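Local coordinates for protein pyoverdine synthetase F (Pseudomonas aeruginosa PAO1, PDB 6CUL) that is a single-chain alpha/beta protein whose Rossmann-like mixed sheet is flanked by helices and which has a pocket holding FGD, at residues Leu6-Ser11 against Val144-Leu149; Arg31-Val36 against Glu250-Asn255; Val58-Asp63 against Leu103-Ser108; Pro171-Glu176 against Asp236-Glu241; Ala219-Val224 against Pro262-Gly267. One frame throughout, in Å; residues are numbered along the deposited sequence.

Contact 1 (Leu6-Ser11 against Val144-Leu149)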
# COMPACT_ATOMS: atom_id res chain seq x y z
N LEU A 6 -13.32 9.07 2.61
CA LEU A 6 -12.11 8.34 2.30
C LEU A 6 -12.22 7.13 1.41
O LEU A 6 -13.00 6.27 1.64
CB LEU A 6 -11.54 7.89 3.64
CG LEU A 6 -10.02 7.87 3.67
CD1 LEU A 6 -9.54 9.21 4.12
CD2 LEU A 6 -9.47 6.76 4.49
N ALA A 7 -11.34 7.09 0.44
CA ALA A 7 -11.27 6.08 -0.62
C ALA A 7 -9.97 5.33 -0.57
O ALA A 7 -8.96 5.90 -0.40
CB ALA A 7 -11.48 6.68 -1.97
N TYR A 8 -10.00 4.05 -0.70
CA TYR A 8 -8.80 3.29 -0.59
C TYR A 8 -8.45 2.51 -1.89
O TYR A 8 -9.30 2.03 -2.55
CB TYR A 8 -8.98 2.38 0.63
CG TYR A 8 -7.79 1.62 1.13
CD1 TYR A 8 -7.32 0.55 0.46
CD2 TYR A 8 -7.20 1.96 2.30
CE1 TYR A 8 -6.27 -0.16 0.92
CE2 TYR A 8 -6.15 1.25 2.77
CZ TYR A 8 -5.68 0.18 2.07
OH TYR A 8 -4.64 -0.54 2.54
N ILE A 9 -7.20 2.49 -2.26
CA ILE A 9 -6.76 1.79 -3.45
C ILE A 9 -5.56 0.86 -3.27
O ILE A 9 -4.58 1.27 -2.76
CB ILE A 9 -6.40 2.77 -4.61
CG1 ILE A 9 -7.44 3.83 -4.80
CG2 ILE A 9 -6.19 2.01 -5.90
CD1 ILE A 9 -7.09 4.84 -5.84
N TRP A 10 -5.67 -0.37 -3.71
CA TRP A 10 -4.58 -1.27 -3.67
C TRP A 10 -4.61 -2.39 -4.75
O TRP A 10 -5.62 -2.88 -5.11
CB TRP A 10 -4.48 -1.84 -2.30
CG TRP A 10 -5.57 -2.73 -1.95
CD1 TRP A 10 -6.75 -2.82 -2.55
CD2 TRP A 10 -5.59 -3.65 -0.88
NE1 TRP A 10 -7.51 -3.73 -1.94
CE2 TRP A 10 -6.82 -4.25 -0.90
CE3 TRP A 10 -4.70 -3.97 0.13
CZ2 TRP A 10 -7.15 -5.18 -0.02
CZ3 TRP A 10 -5.05 -4.87 1.00
CH2 TRP A 10 -6.25 -5.47 0.93
N SER A 11 -3.48 -2.80 -5.22
CA SER A 11 -3.46 -3.83 -6.17
C SER A 11 -3.52 -5.10 -5.37
O SER A 11 -2.60 -5.36 -4.70
CB SER A 11 -2.11 -3.84 -6.87
OG SER A 11 -1.95 -2.82 -7.78
N VAL A 144 -6.30 7.03 -0.20
CA VAL A 144 -5.11 6.40 0.28
C VAL A 144 -4.72 5.32 -0.69
O VAL A 144 -5.54 4.67 -1.20
CB VAL A 144 -5.29 5.71 1.65
CG1 VAL A 144 -3.98 5.22 2.21
CG2 VAL A 144 -6.01 6.61 2.66
N LEU A 145 -3.46 5.19 -0.93
CA LEU A 145 -2.98 4.18 -1.77
C LEU A 145 -2.13 3.31 -0.89
O LEU A 145 -1.36 3.82 -0.13
CB LEU A 145 -2.14 4.79 -2.88
CG LEU A 145 -2.86 5.80 -3.77
CD1 LEU A 145 -2.06 6.39 -4.90
CD2 LEU A 145 -4.11 5.16 -4.33
N ASP A 146 -2.35 2.01 -0.90
CA ASP A 146 -1.49 1.07 -0.25
C ASP A 146 -1.12 0.03 -1.31
O ASP A 146 -1.89 -0.87 -1.60
CB ASP A 146 -2.20 0.35 0.83
CG ASP A 146 -1.61 -1.02 1.08
OD1 ASP A 146 -0.43 -1.21 1.10
OD2 ASP A 146 -2.37 -1.93 1.25
N GLY A 147 0.08 0.04 -1.81
CA GLY A 147 0.44 -0.93 -2.81
C GLY A 147 -0.33 -1.00 -4.11
O GLY A 147 -0.66 -2.05 -4.55
N LEU A 148 -0.66 0.14 -4.69
CA LEU A 148 -1.29 0.15 -5.99
C LEU A 148 -0.12 0.23 -6.97
O LEU A 148 0.60 1.18 -6.96
CB LEU A 148 -2.21 1.33 -6.15
CG LEU A 148 -2.48 1.68 -7.61
CD1 LEU A 148 -3.17 0.59 -8.36
CD2 LEU A 148 -3.24 2.95 -7.75
N LEU A 149 0.02 -0.76 -7.82
CA LEU A 149 1.14 -0.93 -8.72
C LEU A 149 1.26 0.01 -9.93
O LEU A 149 2.29 0.11 -10.51
CB LEU A 149 1.24 -2.41 -9.13
CG LEU A 149 1.17 -3.53 -8.11
CD1 LEU A 149 1.42 -4.87 -8.68
CD2 LEU A 149 2.14 -3.29 -7.02
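Ile9 and Leu145 pair as parallel strand neighbours in the middle of the Rossmann-like sheet, and Tyr8 pairs with Val144 one step earlier. The evidence is a regular ladder: Val144 N to Ala7 O (2.9 Å), Ile9 N to Val144 O (2.9 Å), then Asp146 N to Ile9 O (3.0 Å). On the Ile9 face the two side chains run side by side in the same direction, and Leu145 CD2 presses to within 3.3 Å of Ile9 CB, tighter than usual carbon contact; Leu148 CD2 touches Ile9 CG2 beyond it. On the Tyr8 face CD2 packs on Val144 CB at 4.3 Å, the ring oblique to it. With CG anti to the backbone N (chi1 -170°), the tyrosine carries its OH to Asp146 OD2 (3.0 Å), meeting the carboxylate on its anti side and 30° out of its plane. The same oxygen lies at the edge of the Trp10 indole, near CE3. Helix 36-46 covers this face through Val36, Leu37 and Leu40 against Tyr8.

Past the paired residues the chain turns at Gly147, whose phi is positive. The segments stay joined there because Ser11 N donates to Gly147 O. Ser11 OG is also hydrogen-bonded to Asp61 OD1, in the loop after strand 55-60, while accepting a nearly straight hydrogen bond from the 144-149 segment, Leu149 N to Ser11 OG at 2.9 Å and 175°.

Contact 2 (Arg31-Val36 against Glu250-Asn255)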
# COMPACT_ATOMS: atom_id res chain seq x y z
N ARG A 31 3.02 -15.04 13.13
CA ARG A 31 2.41 -13.79 13.38
C ARG A 31 1.41 -13.67 12.23
O ARG A 31 1.66 -14.05 11.14
CB ARG A 31 3.45 -12.68 13.26
CG ARG A 31 3.63 -11.73 14.41
CD ARG A 31 4.17 -12.42 15.63
NE ARG A 31 4.60 -11.60 16.74
CZ ARG A 31 5.11 -12.12 17.83
NH1 ARG A 31 5.29 -13.39 17.93
NH2 ARG A 31 5.45 -11.38 18.84
N TYR A 32 0.29 -13.08 12.47
CA TYR A 32 -0.69 -12.85 11.44
C TYR A 32 -0.34 -11.61 10.64
O TYR A 32 -0.25 -10.57 11.17
CB TYR A 32 -2.07 -12.74 12.06
CG TYR A 32 -3.15 -12.33 11.12
CD1 TYR A 32 -3.77 -13.23 10.30
CD2 TYR A 32 -3.53 -11.05 11.07
CE1 TYR A 32 -4.73 -12.85 9.45
CE2 TYR A 32 -4.49 -10.67 10.23
CZ TYR A 32 -5.10 -11.57 9.43
OH TYR A 32 -6.02 -11.06 8.63
N MSE A 33 -0.16 -11.74 9.34
CA MSE A 33 0.23 -10.61 8.50
C MSE A 33 -0.97 -9.82 8.15
O MSE A 33 -1.58 -10.06 7.15
CB MSE A 33 0.89 -11.08 7.22
CG MSE A 33 1.53 -10.05 6.33
SE MSE A 33 2.84 -8.90 7.13
CE MSE A 33 4.41 -9.90 6.77
N LYS A 34 -1.33 -8.90 9.02
CA LYS A 34 -2.49 -8.10 8.87
C LYS A 34 -2.26 -7.12 7.77
O LYS A 34 -1.19 -6.66 7.62
CB LYS A 34 -2.75 -7.37 10.17
CG LYS A 34 -4.04 -6.60 10.28
CD LYS A 34 -3.99 -5.69 11.45
CE LYS A 34 -4.38 -6.35 12.75
NZ LYS A 34 -4.44 -5.49 13.94
N SER A 35 -3.28 -6.84 7.00
CA SER A 35 -3.20 -5.88 5.97
C SER A 35 -3.29 -4.46 6.44
O SER A 35 -3.66 -4.19 7.52
CB SER A 35 -4.23 -6.12 4.93
OG SER A 35 -5.47 -5.75 5.34
N VAL A 36 -2.88 -3.57 5.59
CA VAL A 36 -2.99 -2.17 5.85
C VAL A 36 -4.45 -1.76 5.98
O VAL A 36 -4.73 -0.95 6.78
CB VAL A 36 -2.33 -1.35 4.78
CG1 VAL A 36 -2.56 0.10 5.02
CG2 VAL A 36 -0.88 -1.64 4.76
N GLU A 250 9.84 -10.91 8.80
CA GLU A 250 9.92 -10.20 10.06
C GLU A 250 10.01 -8.68 9.91
O GLU A 250 9.43 -7.98 10.63
CB GLU A 250 11.08 -10.69 10.89
CG GLU A 250 10.91 -12.05 11.49
CD GLU A 250 12.14 -12.88 11.42
OE1 GLU A 250 13.07 -12.44 10.85
OE2 GLU A 250 12.15 -13.97 11.90
N LEU A 251 10.80 -8.19 9.00
CA LEU A 251 10.90 -6.77 8.78
C LEU A 251 9.59 -6.13 8.29
O LEU A 251 9.22 -5.14 8.80
CB LEU A 251 12.04 -6.43 7.84
CG LEU A 251 12.37 -4.97 7.64
CD1 LEU A 251 12.25 -4.19 8.91
CD2 LEU A 251 13.75 -4.81 7.11
N ARG A 252 8.90 -6.76 7.37
CA ARG A 252 7.64 -6.26 6.89
C ARG A 252 6.63 -6.15 7.97
O ARG A 252 6.03 -5.18 8.08
CB ARG A 252 7.05 -7.17 5.81
CG ARG A 252 7.70 -7.11 4.45
CD ARG A 252 6.87 -7.66 3.28
NE ARG A 252 6.01 -8.75 3.55
CZ ARG A 252 6.08 -9.90 2.95
NH1 ARG A 252 6.95 -10.13 2.04
NH2 ARG A 252 5.23 -10.81 3.27
N TRP A 253 6.48 -7.20 8.75
CA TRP A 253 5.56 -7.20 9.84
C TRP A 253 5.97 -6.11 10.84
O TRP A 253 5.23 -5.29 11.09
CB TRP A 253 5.55 -8.60 10.49
CG TRP A 253 4.42 -8.90 11.40
CD1 TRP A 253 3.28 -9.52 11.10
CD2 TRP A 253 4.34 -8.59 12.77
NE1 TRP A 253 2.50 -9.60 12.16
CE2 TRP A 253 3.13 -9.04 13.22
CE3 TRP A 253 5.20 -7.96 13.67
CZ2 TRP A 253 2.74 -8.87 14.52
CZ3 TRP A 253 4.81 -7.79 14.91
CH2 TRP A 253 3.59 -8.24 15.35
N ASN A 254 7.18 -6.06 11.28
CA ASN A 254 7.51 -5.04 12.20
C ASN A 254 7.32 -3.60 11.72
O ASN A 254 6.87 -2.78 12.44
CB ASN A 254 8.90 -5.25 12.64
CG ASN A 254 9.04 -6.42 13.54
OD1 ASN A 254 8.11 -6.97 13.97
ND2 ASN A 254 10.23 -6.77 13.81
N ASN A 255 7.72 -3.28 10.51
CA ASN A 255 7.47 -1.97 10.00
C ASN A 255 5.96 -1.74 9.85
O ASN A 255 5.52 -0.68 10.08
CB ASN A 255 8.24 -1.70 8.74
CG ASN A 255 8.47 -0.25 8.52
OD1 ASN A 255 8.83 0.46 9.42
ND2 ASN A 255 8.22 0.21 7.35
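Trp253 on helix 248-271 is clasped by Arg31, Tyr32 and Met33, and this is the close-packed part of an otherwise small surface contact. In Trp253 a chi1 of -165° turns CG away from the backbone N and sends the indole out from the helix to the strand end. At the ring edge Trp253 NE1 donates to Tyr32 O (3.1 Å); that oxygen lies almost in the ring plane, yet the N-H meets it from above the carbonyl plane and not on a lone pair. Met33, a buried selenomethionine at the centre of an inverse gamma turn, slides past the ring obliquely with SE 4.0 Å from Trp253 CD1. Arg31 comes over one face, CB 3.7 Å from the centroid of the five-membered ring and 26° off the normal, though the exact closeness of the arginine chain is doubtful. Tyr26, of hairpin strand 23-26, also meets the indole.

The outer side is looser. The Arg31 guanidinium, 79° from the indole plane, turns its edge to it. Met33 CE brushes Arg252 NH2 at 3.7 Å; Arg252 NE has a long, weak ion pair with Asp18. The whole is a beta-hairpin docked on a helix through an indole N-H to carbonyl bond, a CH-pi and a Met-aromatic contact.

Contact 3 (Val58-Asp63 against Leu103-Ser108)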
# COMPACT_ATOMS: atom_id res chain seq x y z
N VAL A 58 -13.29 0.66 -1.80
CA VAL A 58 -12.02 -0.04 -1.72
C VAL A 58 -11.68 -0.57 -3.11
O VAL A 58 -11.92 -1.69 -3.42
CB VAL A 58 -12.02 -1.21 -0.68
CG1 VAL A 58 -10.70 -1.92 -0.68
CG2 VAL A 58 -12.33 -0.74 0.72
N ILE A 59 -11.14 0.29 -3.91
CA ILE A 59 -10.74 0.03 -5.25
C ILE A 59 -9.48 -0.85 -5.40
O ILE A 59 -8.60 -0.79 -4.65
CB ILE A 59 -10.60 1.38 -5.97
CG1 ILE A 59 -11.83 2.26 -5.71
CG2 ILE A 59 -10.41 1.20 -7.45
CD1 ILE A 59 -11.63 3.72 -5.80
N TYR A 60 -9.48 -1.71 -6.36
CA TYR A 60 -8.37 -2.56 -6.62
C TYR A 60 -8.21 -2.59 -8.14
O TYR A 60 -9.16 -2.59 -8.82
CB TYR A 60 -8.55 -3.91 -5.94
CG TYR A 60 -9.37 -4.83 -6.67
CD1 TYR A 60 -10.73 -4.80 -6.62
CD2 TYR A 60 -8.79 -5.73 -7.45
CE1 TYR A 60 -11.44 -5.69 -7.37
CE2 TYR A 60 -9.48 -6.62 -8.19
CZ TYR A 60 -10.79 -6.60 -8.14
OH TYR A 60 -11.36 -7.51 -8.90
N ASP A 61 -7.03 -2.59 -8.65
CA ASP A 61 -6.87 -2.59 -10.06
C ASP A 61 -6.63 -3.87 -10.82
O ASP A 61 -6.52 -3.81 -11.98
CB ASP A 61 -5.72 -1.68 -10.39
CG ASP A 61 -4.43 -2.35 -10.31
OD1 ASP A 61 -4.10 -2.90 -9.31
OD2 ASP A 61 -3.73 -2.30 -11.24
N ASP A 62 -6.60 -5.00 -10.17
CA ASP A 62 -6.25 -6.21 -10.86
C ASP A 62 -7.24 -6.65 -11.91
O ASP A 62 -8.38 -6.34 -11.81
CB ASP A 62 -6.09 -7.31 -9.86
CG ASP A 62 -5.36 -6.90 -8.66
OD1 ASP A 62 -5.83 -6.10 -7.90
OD2 ASP A 62 -4.31 -7.40 -8.47
N ASP A 63 -6.80 -7.33 -12.93
CA ASP A 63 -7.79 -7.83 -13.85
C ASP A 63 -7.72 -9.33 -14.07
O ASP A 63 -6.72 -9.84 -14.37
CB ASP A 63 -7.82 -7.07 -15.18
CG ASP A 63 -8.85 -7.63 -16.12
OD1 ASP A 63 -10.06 -7.41 -16.02
OD2 ASP A 63 -8.42 -8.44 -16.87
N LEU A 103 -15.52 -3.50 -2.18
CA LEU A 103 -14.55 -3.71 -3.20
C LEU A 103 -14.99 -3.19 -4.57
O LEU A 103 -16.12 -3.44 -4.97
CB LEU A 103 -14.31 -5.19 -3.29
CG LEU A 103 -13.55 -5.81 -2.13
CD1 LEU A 103 -13.29 -7.26 -2.39
CD2 LEU A 103 -12.27 -5.08 -1.95
N LEU A 104 -14.11 -2.49 -5.27
CA LEU A 104 -14.33 -1.96 -6.60
C LEU A 104 -13.18 -2.24 -7.52
O LEU A 104 -12.07 -2.10 -7.13
CB LEU A 104 -14.41 -0.46 -6.56
CG LEU A 104 -15.67 0.14 -6.02
CD1 LEU A 104 -15.65 1.63 -6.12
CD2 LEU A 104 -16.77 -0.40 -6.85
N SER A 105 -13.43 -2.60 -8.76
CA SER A 105 -12.35 -2.80 -9.65
C SER A 105 -12.41 -1.74 -10.69
O SER A 105 -13.43 -1.58 -11.30
CB SER A 105 -12.38 -4.13 -10.34
OG SER A 105 -11.12 -4.43 -10.88
N VAL A 106 -11.30 -1.06 -10.91
CA VAL A 106 -11.15 -0.09 -11.95
C VAL A 106 -9.93 -0.70 -12.62
O VAL A 106 -8.86 -0.20 -12.53
CB VAL A 106 -10.91 1.31 -11.47
CG1 VAL A 106 -10.28 2.15 -12.56
CG2 VAL A 106 -12.16 1.94 -11.01
N PRO A 107 -10.13 -1.79 -13.35
CA PRO A 107 -8.99 -2.51 -13.88
C PRO A 107 -8.06 -1.83 -14.87
O PRO A 107 -8.51 -1.30 -15.79
CB PRO A 107 -9.64 -3.72 -14.53
CG PRO A 107 -11.01 -3.77 -14.02
CD PRO A 107 -11.39 -2.38 -13.77
N SER A 108 -6.76 -1.91 -14.61
CA SER A 108 -5.73 -1.43 -15.48
C SER A 108 -5.41 -2.46 -16.51
O SER A 108 -4.33 -2.96 -16.59
CB SER A 108 -4.43 -1.08 -14.75
OG SER A 108 -3.97 -2.04 -13.88
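Tyr60 and Asp61 both hold CG between the backbone N and the carbonyl carbon (chi1 82° and 85°), and those torsions bring the phenol over Ser105 and the carboxylate up to Ser108. The setting is the parallel pairing of edge strand 103-105 with strand 55-60 in the Rossmann-like sheet; the axes of the short segments 58-60 and 103-105 approach to 4.3 Å. Leu104 carries the ladder with both its backbone N-H and its C=O: its N donates to Val58 O (3.0 Å), and its O receives Tyr60 N (2.7 Å). Further along, Val106 N and Ser105 OG both reach Tyr60 O, but each bond is weak.

Ser105 lies beneath the rim of the tyrosine ring, its CB 3.5 Å from Tyr60 CE1 and its OG over the same face. On the other face of the sheet Ile59 CG1 packs against Leu104 CB at 3.8 Å, and Ile59 CG2 crosses Val106 CG2; helix 118-136 covers Ile59 and Val106.

Beyond the strands the loops remain tied. Ser108 N donates to Asp61 O in the carbonyl plane, while Asp63, whose OD2 accepts from Glu65 N and makes a salt bridge to the pocket residue Arg112, rests on Pro107. Asp61 OD1 bonds Ser11 OG and Arg13, while Asp61 OD2 accepts Ser108 OG on its anti side at 2.7 Å.

Contact 4 (Pro171-Glu176 against Asp236-Glu241)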
# COMPACT_ATOMS: atom_id res chain seq x y z
N PRO A 171 6.47 2.22 2.84
CA PRO A 171 7.26 1.51 3.82
C PRO A 171 8.74 1.86 3.89
O PRO A 171 9.58 1.09 3.65
CB PRO A 171 7.07 0.09 3.43
CG PRO A 171 6.87 0.12 2.05
CD PRO A 171 6.33 1.41 1.65
N GLY A 172 8.94 3.08 4.31
CA GLY A 172 10.19 3.71 4.55
C GLY A 172 10.08 5.20 4.48
O GLY A 172 9.24 5.73 3.87
N VAL A 173 11.04 5.86 5.08
CA VAL A 173 11.09 7.30 5.14
C VAL A 173 11.31 7.81 3.76
O VAL A 173 11.87 7.16 2.96
CB VAL A 173 12.13 7.75 6.18
CG1 VAL A 173 12.33 9.22 6.25
CG2 VAL A 173 11.73 7.31 7.51
N THR A 174 10.75 8.91 3.44
CA THR A 174 10.98 9.43 2.14
C THR A 174 11.57 10.83 2.08
O THR A 174 11.28 11.53 1.19
CB THR A 174 9.72 9.42 1.36
OG1 THR A 174 8.81 10.36 1.89
CG2 THR A 174 9.13 8.07 1.40
N ARG A 175 12.33 11.26 3.04
CA ARG A 175 12.83 12.63 3.08
C ARG A 175 14.13 12.71 2.37
O ARG A 175 14.99 11.90 2.65
CB ARG A 175 13.01 13.08 4.51
CG ARG A 175 11.73 13.36 5.24
CD ARG A 175 11.91 13.48 6.73
NE ARG A 175 10.72 14.09 7.24
CZ ARG A 175 10.40 14.20 8.50
NH1 ARG A 175 11.17 13.73 9.41
NH2 ARG A 175 9.28 14.76 8.81
N GLU A 176 14.35 13.75 1.58
CA GLU A 176 15.56 13.72 0.79
C GLU A 176 16.82 13.58 1.55
O GLU A 176 17.58 12.71 1.26
CB GLU A 176 15.65 14.90 -0.16
CG GLU A 176 15.65 16.31 0.38
CD GLU A 176 15.99 17.28 -0.68
OE1 GLU A 176 17.17 17.52 -0.90
OE2 GLU A 176 15.09 17.80 -1.32
N ASP A 236 5.40 11.36 9.21
CA ASP A 236 6.41 10.35 9.20
C ASP A 236 6.70 9.64 10.50
O ASP A 236 6.71 10.25 11.49
CB ASP A 236 7.67 11.02 8.77
CG ASP A 236 8.40 10.25 7.79
OD1 ASP A 236 7.90 9.23 7.34
OD2 ASP A 236 9.49 10.67 7.45
N VAL A 237 6.96 8.34 10.43
CA VAL A 237 7.30 7.52 11.56
C VAL A 237 8.52 6.67 11.24
O VAL A 237 8.68 6.29 10.18
CB VAL A 237 6.12 6.65 12.06
CG1 VAL A 237 6.45 5.80 13.27
CG2 VAL A 237 4.98 7.52 12.44
N LEU A 238 9.34 6.46 12.24
CA LEU A 238 10.53 5.72 12.12
C LEU A 238 10.79 5.00 13.36
O LEU A 238 11.63 5.34 14.07
CB LEU A 238 11.68 6.66 11.80
CG LEU A 238 13.05 6.07 11.66
CD1 LEU A 238 13.16 5.08 10.54
CD2 LEU A 238 14.13 7.13 11.58
N LYS A 239 10.04 3.98 13.61
CA LYS A 239 10.17 3.20 14.81
C LYS A 239 10.48 1.69 14.68
O LYS A 239 10.20 0.94 15.55
CB LYS A 239 8.90 3.40 15.60
CG LYS A 239 8.71 4.81 15.95
CD LYS A 239 7.62 5.01 16.90
CE LYS A 239 7.50 6.45 17.32
NZ LYS A 239 6.92 7.38 16.36
N THR A 240 11.05 1.27 13.58
CA THR A 240 11.29 -0.12 13.37
C THR A 240 12.77 -0.48 13.45
O THR A 240 13.49 -0.19 12.56
CB THR A 240 10.73 -0.51 12.01
OG1 THR A 240 9.51 0.14 11.78
CG2 THR A 240 10.49 -1.95 11.99
N GLU A 241 13.20 -1.08 14.55
CA GLU A 241 14.58 -1.46 14.70
C GLU A 241 14.82 -2.59 13.76
O GLU A 241 13.95 -3.37 13.51
CB GLU A 241 14.92 -1.84 16.13
CG GLU A 241 16.35 -1.51 16.58
CD GLU A 241 16.85 -2.25 17.83
OE1 GLU A 241 17.27 -3.38 17.73
OE2 GLU A 241 16.92 -1.67 18.89
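Val173 and Asp236 bring their CA atoms no closer than 6.9 Å, so the loop 171-176 passes the outermost strand 233-241 without any backbone hydrogen bond, and side chains alone join the two. Asp236 points at the loop and does most of the touching through OD2. Val173 crosses it at about a right angle, CG1 coming to 3.4 Å from that oxygen, while the other branch, CG2, meets Leu238 CD1 at 4.0 Å.

Arg175 and Asp236 approach each other from opposite directions, the arginine chain extended from CG to NE. The outcome is a long salt bridge, Arg175 NE to Asp236 OD2 at 3.6 Å, in which the carboxylate oxygen stands over one face of the guanidinium, offset to the rim. The two flat groups are 77° apart, and no N-H of the arginine is directed at the acid. The directional bond of Asp236 is made elsewhere: its OD1 is hydrogen-bonded to Ser220 OG in the adjacent strand.

The carboxylate is therefore probably oriented mainly by the bond to Ser220. The arginine, exposed at the surface, would contribute a non-directional attraction, while Val173 CG1 places a methyl against OD2 that offers it no donor.

Contact 5 (Ala219-Val224 against Pro262-Gly267)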
# COMPACT_ATOMS: atom_id res chain seq x y z
N ALA A 219 7.82 4.34 8.01
CA ALA A 219 6.82 4.45 7.00
C ALA A 219 6.38 5.88 6.72
O ALA A 219 6.14 6.61 7.64
CB ALA A 219 5.64 3.65 7.39
N SER A 220 6.21 6.24 5.45
CA SER A 220 5.79 7.58 5.08
C SER A 220 4.38 7.79 4.51
O SER A 220 4.00 7.09 3.64
CB SER A 220 6.67 8.15 4.04
OG SER A 220 7.81 8.59 4.66
N PHE A 221 3.66 8.76 5.06
CA PHE A 221 2.35 9.14 4.58
C PHE A 221 2.58 10.45 3.83
O PHE A 221 2.53 11.48 4.39
CB PHE A 221 1.40 9.33 5.73
CG PHE A 221 -0.02 9.46 5.33
CD1 PHE A 221 -0.66 8.46 4.65
CD2 PHE A 221 -0.73 10.58 5.67
CE1 PHE A 221 -1.96 8.58 4.28
CE2 PHE A 221 -2.04 10.68 5.32
CZ PHE A 221 -2.66 9.69 4.61
N HIS A 222 2.70 10.39 2.53
CA HIS A 222 3.07 11.52 1.72
C HIS A 222 2.16 11.86 0.57
O HIS A 222 1.35 11.12 0.19
CB HIS A 222 4.47 11.27 1.17
CG HIS A 222 4.57 10.09 0.26
ND1 HIS A 222 4.50 10.19 -1.10
CD2 HIS A 222 4.72 8.78 0.52
CE1 HIS A 222 4.60 9.00 -1.63
NE2 HIS A 222 4.72 8.12 -0.67
N TYR A 223 2.29 13.05 0.04
CA TYR A 223 1.52 13.44 -1.09
C TYR A 223 2.03 12.76 -2.35
O TYR A 223 3.13 12.35 -2.43
CB TYR A 223 1.55 14.91 -1.27
CG TYR A 223 0.75 15.70 -0.33
CD1 TYR A 223 -0.54 15.94 -0.56
CD2 TYR A 223 1.32 16.30 0.75
CE1 TYR A 223 -1.28 16.69 0.27
CE2 TYR A 223 0.58 17.06 1.61
CZ TYR A 223 -0.71 17.26 1.36
OH TYR A 223 -1.45 18.02 2.17
N VAL A 224 1.18 12.63 -3.33
CA VAL A 224 1.51 11.80 -4.47
C VAL A 224 2.09 12.60 -5.62
O VAL A 224 2.87 12.11 -6.34
CB VAL A 224 0.34 10.84 -4.78
CG1 VAL A 224 0.45 10.13 -6.10
CG2 VAL A 224 0.26 9.80 -3.69
N PRO A 262 0.85 3.11 12.39
CA PRO A 262 0.83 4.40 13.07
C PRO A 262 0.95 5.59 12.14
O PRO A 262 0.22 6.52 12.31
CB PRO A 262 2.00 4.32 14.02
CG PRO A 262 2.27 2.90 14.16
CD PRO A 262 1.93 2.27 12.89
N ALA A 263 1.81 5.54 11.19
CA ALA A 263 1.92 6.64 10.32
C ALA A 263 0.65 6.87 9.55
O ALA A 263 0.26 7.96 9.41
CB ALA A 263 3.11 6.50 9.40
N LEU A 264 0.02 5.84 9.04
CA LEU A 264 -1.16 6.06 8.33
C LEU A 264 -2.25 6.65 9.20
O LEU A 264 -2.91 7.50 8.76
CB LEU A 264 -1.62 4.80 7.64
CG LEU A 264 -3.04 4.68 7.17
CD1 LEU A 264 -3.36 5.55 6.01
CD2 LEU A 264 -3.36 3.24 6.98
N HIS A 265 -2.46 6.15 10.39
CA HIS A 265 -3.46 6.74 11.26
C HIS A 265 -3.13 8.15 11.78
O HIS A 265 -3.91 9.02 11.66
CB HIS A 265 -3.78 5.83 12.40
CG HIS A 265 -3.94 4.38 12.01
ND1 HIS A 265 -3.88 3.36 12.92
CD2 HIS A 265 -4.03 3.80 10.80
CE1 HIS A 265 -3.97 2.22 12.29
NE2 HIS A 265 -4.06 2.46 11.01
N GLU A 266 -1.95 8.38 12.28
CA GLU A 266 -1.60 9.70 12.70
C GLU A 266 -1.63 10.66 11.55
O GLU A 266 -2.08 11.71 11.74
CB GLU A 266 -0.23 9.76 13.34
CG GLU A 266 -0.18 9.36 14.78
CD GLU A 266 1.15 9.63 15.42
OE1 GLU A 266 2.19 9.27 14.88
OE2 GLU A 266 1.13 10.23 16.46
N GLY A 267 -1.19 10.24 10.38
CA GLY A 267 -1.26 11.07 9.23
C GLY A 267 -2.70 11.43 8.86
O GLY A 267 -2.93 12.53 8.55
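This is apolar packing of a strand on a helix: Phe221 and Ala219, on strand 216-223, rest against Ala263, Leu264 and Gly267 in the long C-terminal helix 248-271. The fold is a Rossmann-like alpha/beta fold with a mixed sheet, and the strand belongs to the antiparallel end of that sheet, running between strands 166-170 and 233-241. The axes of the short segments 219-223 and 262-267 come within 7.5 Å and diverge by 37°, and no hydrogen bond spans the gap, so the contact is one of van der Waals packing.

Two small residues make the closeness possible. Ala263 points its methyl at the strand, CB lying 3.5 Å from Ala219 O and 4.3 Å from Ala219 CB. One turn later Gly267 has no side chain, and its bare backbone takes the aromatic ring. The first torsion of Phe221, -169°, puts the phenyl beside the carbonyl carbon, which places the ring between Leu264 and Gly267. Its CE1 side meets Leu264 CD1 at 3.8 Å, the two side chains crossing at a slant.

Leu268 and Leu271 of the same helix, with Met167 and Phe234 from the flanking strands, add further packing around the phenyl ring. Leu264 in turn touches Val36 and Leu40, so helix 36-46 joins the layer. On the glycine side, the ring carbon Phe221 CD2 stops 3.6 Å from Gly267 CA, and CE2 lies 3.7 Å from Gly267 C.

How the contacts relate
Contacts 1 and 3 are two strand pairings of one sheet, their centres 10 Å apart, joined through neighbouring strands 6-9 and 55-60 by a probable hydrogen bond of 2.9 Å from Ile59 N to Tyr8 O. Contacts 4 and 5 share its other end, also 10 Å between centres, where Val237 O and Ala219 N are 3.0 Å apart. Helix 248-271 serves contacts 2 and 5, and Val36 bridges contact 2 to contact 1, with CG1 3.3 Å from Tyr8 OH. Asn254 C packs on Thr240 CG2 at 3.6 Å, linking contacts 2 and 4. The bound FGD lies about 10 Å from the side chains of Leu149 and Arg252 and about 11 Å from Asp62; contact 3 is linked to its pocket through the Asp63-Arg112 salt bridge.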